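Local coordinates for MsStt7d protein (Micromonas, PDB 4IX3), which is probably an ATP-dependent protein kinase, a homolog of the state transition kinase Stt7, represented here by its magnesium-binding catalytic domain, at residues M257-L265 against T298-A306. Sequence-based numbering, arbitrary orientation.
Sequences MLQLAVVGL and TMDFAALDA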
loop_
_atom_site.group_PDB
_atom_site.type_symbol
_atom_site.label_atom_id
_atom_site.label_comp_id
_atom_site.label_asym_id
_atom_site.label_seq_id
_atom_site.Cartn_x
_atom_site.Cartn_y
_atom_site.Cartn_z
ATOM N N MET B 257 18.386 4.229 16.491
ATOM C CA MET B 257 19.665 4.406 17.156
ATOM C C MET B 257 20.732 3.402 16.692
ATOM O O MET B 257 21.880 3.801 16.425
ATOM C CB MET B 257 19.485 4.255 18.643
ATOM C CG MET B 257 20.811 4.437 19.396
ATOM S SD MET B 257 20.539 4.839 21.103
ATOM C CE MET B 257 22.246 4.788 21.704
ATOM N N LEU B 258 20.348 2.117 16.571
ATOM C CA LEU B 258 21.299 1.123 16.060
ATOM C C LEU B 258 21.834 1.532 14.704
ATOM O O LEU B 258 23.020 1.379 14.420
ATOM C CB LEU B 258 20.634 -0.238 15.946
ATOM C CG LEU B 258 20.339 -0.931 17.296
ATOM C CD1 LEU B 258 19.315 -2.037 17.178
ATOM C CD2 LEU B 258 21.632 -1.489 17.927
ATOM N N GLN B 259 20.941 1.952 13.791
ATOM C CA GLN B 259 21.404 2.299 12.470
ATOM C C GLN B 259 22.269 3.550 12.434
ATOM O O GLN B 259 23.217 3.618 11.670
ATOM C CB GLN B 259 20.194 2.419 11.552
ATOM C CG GLN B 259 19.408 1.122 11.457
ATOM C CD GLN B 259 18.544 1.019 10.224
ATOM O OE1 GLN B 259 18.766 0.161 9.334
ATOM N NE2 GLN B 259 17.501 1.790 10.229
ATOM N N LEU B 260 21.883 4.569 13.212
ATOM C CA LEU B 260 22.734 5.762 13.247
ATOM C C LEU B 260 24.110 5.417 13.835
ATOM O O LEU B 260 25.102 5.955 13.373
ATOM C CB LEU B 260 22.059 6.856 14.077
ATOM C CG LEU B 260 20.743 7.343 13.454
ATOM C CD1 LEU B 260 20.174 8.357 14.412
ATOM C CD2 LEU B 260 21.045 7.920 12.081
ATOM N N ALA B 261 24.118 4.596 14.885
ATOM C CA ALA B 261 25.346 4.318 15.635
ATOM C C ALA B 261 26.328 3.402 14.912
ATOM O O ALA B 261 27.537 3.517 15.157
ATOM C CB ALA B 261 24.976 3.731 16.992
ATOM N N VAL B 262 25.836 2.498 14.055
ATOM C CA VAL B 262 26.693 1.422 13.485
ATOM C C VAL B 262 26.497 1.391 11.975
ATOM O O VAL B 262 25.390 1.023 11.514
ATOM C CB VAL B 262 26.371 0.046 14.075
ATOM C CG1 VAL B 262 27.349 -1.013 13.575
ATOM C CG2 VAL B 262 26.355 0.092 15.600
ATOM N N VAL B 263 27.503 1.853 11.226
ATOM C CA VAL B 263 27.410 1.977 9.756
ATOM C C VAL B 263 26.887 0.663 9.152
ATOM O O VAL B 263 26.020 0.680 8.260
ATOM C CB VAL B 263 28.720 2.464 9.090
ATOM C CG1 VAL B 263 28.615 2.406 7.568
ATOM C CG2 VAL B 263 29.029 3.878 9.573
ATOM N N GLY B 264 27.446 -0.451 9.588
ATOM C CA GLY B 264 27.046 -1.745 9.022
ATOM C C GLY B 264 25.613 -2.164 9.319
ATOM O O GLY B 264 25.112 -3.105 8.663
ATOM N N LEU B 265 24.909 -1.483 10.248
ATOM C CA LEU B 265 23.506 -1.807 10.460
ATOM C C LEU B 265 22.581 -0.918 9.634
ATOM O O LEU B 265 21.363 -1.019 9.797
ATOM C CB LEU B 265 23.136 -1.707 11.932
ATOM C CG LEU B 265 23.990 -2.622 12.836
ATOM C CD1 LEU B 265 23.568 -2.458 14.286
ATOM C CD2 LEU B 265 23.890 -4.072 12.373
ATOM N N THR B 298 33.101 -7.086 10.378
ATOM C CA THR B 298 33.026 -6.058 9.330
ATOM C C THR B 298 32.467 -4.752 9.879
ATOM O O THR B 298 32.533 -3.738 9.185
ATOM C CB THR B 298 32.226 -6.462 8.052
ATOM O OG1 THR B 298 30.824 -6.553 8.337
ATOM C CG2 THR B 298 32.725 -7.769 7.378
ATOM N N MET B 299 31.943 -4.764 11.108
ATOM C CA MET B 299 31.281 -3.592 11.686
ATOM C C MET B 299 32.072 -3.005 12.832
ATOM O O MET B 299 32.993 -3.651 13.357
ATOM C CB MET B 299 29.861 -3.933 12.156
ATOM C CG MET B 299 29.058 -4.673 11.094
ATOM S SD MET B 299 27.308 -4.594 11.488
ATOM C CE MET B 299 26.697 -5.719 10.241
ATOM N N ASP B 300 31.721 -1.768 13.181
ATOM C CA ASP B 300 32.437 -1.039 14.222
ATOM C C ASP B 300 31.429 -0.450 15.221
ATOM O O ASP B 300 30.635 0.441 14.863
ATOM C CB ASP B 300 33.263 0.062 13.567
ATOM C CG ASP B 300 34.142 0.806 14.541
ATOM O OD1 ASP B 300 33.937 0.736 15.765
ATOM O OD2 ASP B 300 35.057 1.499 14.053
ATOM N N PHE B 301 31.363 -1.065 16.405
ATOM C CA PHE B 301 30.405 -0.688 17.448
ATOM C C PHE B 301 30.899 0.446 18.356
ATOM O O PHE B 301 30.305 0.654 19.428
ATOM C CB PHE B 301 30.037 -1.877 18.296
ATOM C CG PHE B 301 29.353 -2.958 17.525
ATOM C CD1 PHE B 301 28.022 -2.837 17.149
ATOM C CD2 PHE B 301 30.043 -4.107 17.182
ATOM C CE1 PHE B 301 27.390 -3.840 16.420
ATOM C CE2 PHE B 301 29.426 -5.106 16.448
ATOM C CZ PHE B 301 28.096 -4.980 16.075
ATOM N N ALA B 302 31.945 1.184 17.950
ATOM C CA ALA B 302 32.550 2.213 18.843
ATOM C C ALA B 302 31.512 3.162 19.448
ATOM O O ALA B 302 31.632 3.551 20.631
ATOM C CB ALA B 302 33.601 3.032 18.126
ATOM N N ALA B 303 30.521 3.626 18.670
ATOM C CA ALA B 303 29.567 4.582 19.227
ATOM C C ALA B 303 28.775 4.031 20.411
ATOM O O ALA B 303 28.395 4.790 21.318
ATOM C CB ALA B 303 28.651 5.160 18.128
ATOM N N LEU B 304 28.427 2.748 20.358
ATOM C CA LEU B 304 27.696 2.100 21.426
ATOM C C LEU B 304 28.643 1.757 22.582
ATOM O O LEU B 304 28.210 1.772 23.747
ATOM C CB LEU B 304 26.972 0.842 20.923
ATOM C CG LEU B 304 25.992 1.135 19.770
ATOM C CD1 LEU B 304 25.345 -0.181 19.347
ATOM C CD2 LEU B 304 24.935 2.121 20.273
ATOM N N ASP B 305 29.898 1.407 22.244
ATOM C CA ASP B 305 30.912 1.090 23.261
ATOM C C ASP B 305 31.316 2.322 24.083
ATOM O O ASP B 305 31.765 2.177 25.225
ATOM C CB ASP B 305 32.190 0.619 22.571
ATOM C CG ASP B 305 32.040 -0.769 21.946
ATOM O OD1 ASP B 305 31.187 -1.552 22.402
ATOM O OD2 ASP B 305 32.824 -1.083 21.017
ATOM N N ALA B 306 31.245 3.533 23.522
ATOM C CA ALA B 306 31.885 4.700 24.130
ATOM C C ALA B 306 31.322 4.923 25.531
ATOM O O ALA B 306 30.144 4.694 25.834
ATOM C CB ALA B 306 31.611 5.927 23.269
HETATM O O HOH W 1 30.015 2.876 15.937
HETATM O O HOH W 2 30.166 1.983 12.479
HETATM O O HOH W 3 30.090 -0.529 10.951
#
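Met299 lies along the turn that follows helix 246-261, and its side chain meets that turn atom by atom. CB packs against Val262 CG1, and CG lies over Gly264 CA, where the absence of a side chain lets it settle. SD rests on Leu265 CD2 at 3.6 Å. CE ends 3.4 Å from Gly264 O. The chain is extended beyond CG (chi2 -163°, chi3 -172°), which carries the thioether past Gly264 and across the Leu265 side chain at about a right angle. With an alanine in its place, Leu265 CD2 would probably lose its sulfur neighbour and a gap would be likely to open beside Gly264. Val262 splits its branches: CG1 sits 3.8 Å from Asp300 O, while CG2 touches Phe301 CD1 at 3.7 Å and also meets Leu304 CD1. Both segments belong to the helical C-terminal lobe of the protein kinase fold, where the end of helix 246-261 meets the start of helix 302-318, the N-to-C directions of the short helical segments 257-261 and 302-306 lying at 110° to each other. Phe301 occupies the N-cap position of the latter, and Asp300 OD1 accepts from Ala302 N in an Asx turn. No direct hydrogen bond joins the segments; three waters do so instead. One donates to both Ala261 O and Asp300 O and accepts from Ala303 N, a second links Val263 N to Asp300 O, and a third accepts from Gly264 N and Asp300 N. Deeper in, Leu304 CD2 presses on Ala261 CB at 3.7 Å and reaches Met257 CE, the extended Met257 chain and the Leu304 side chain running alongside each other with opposite sense.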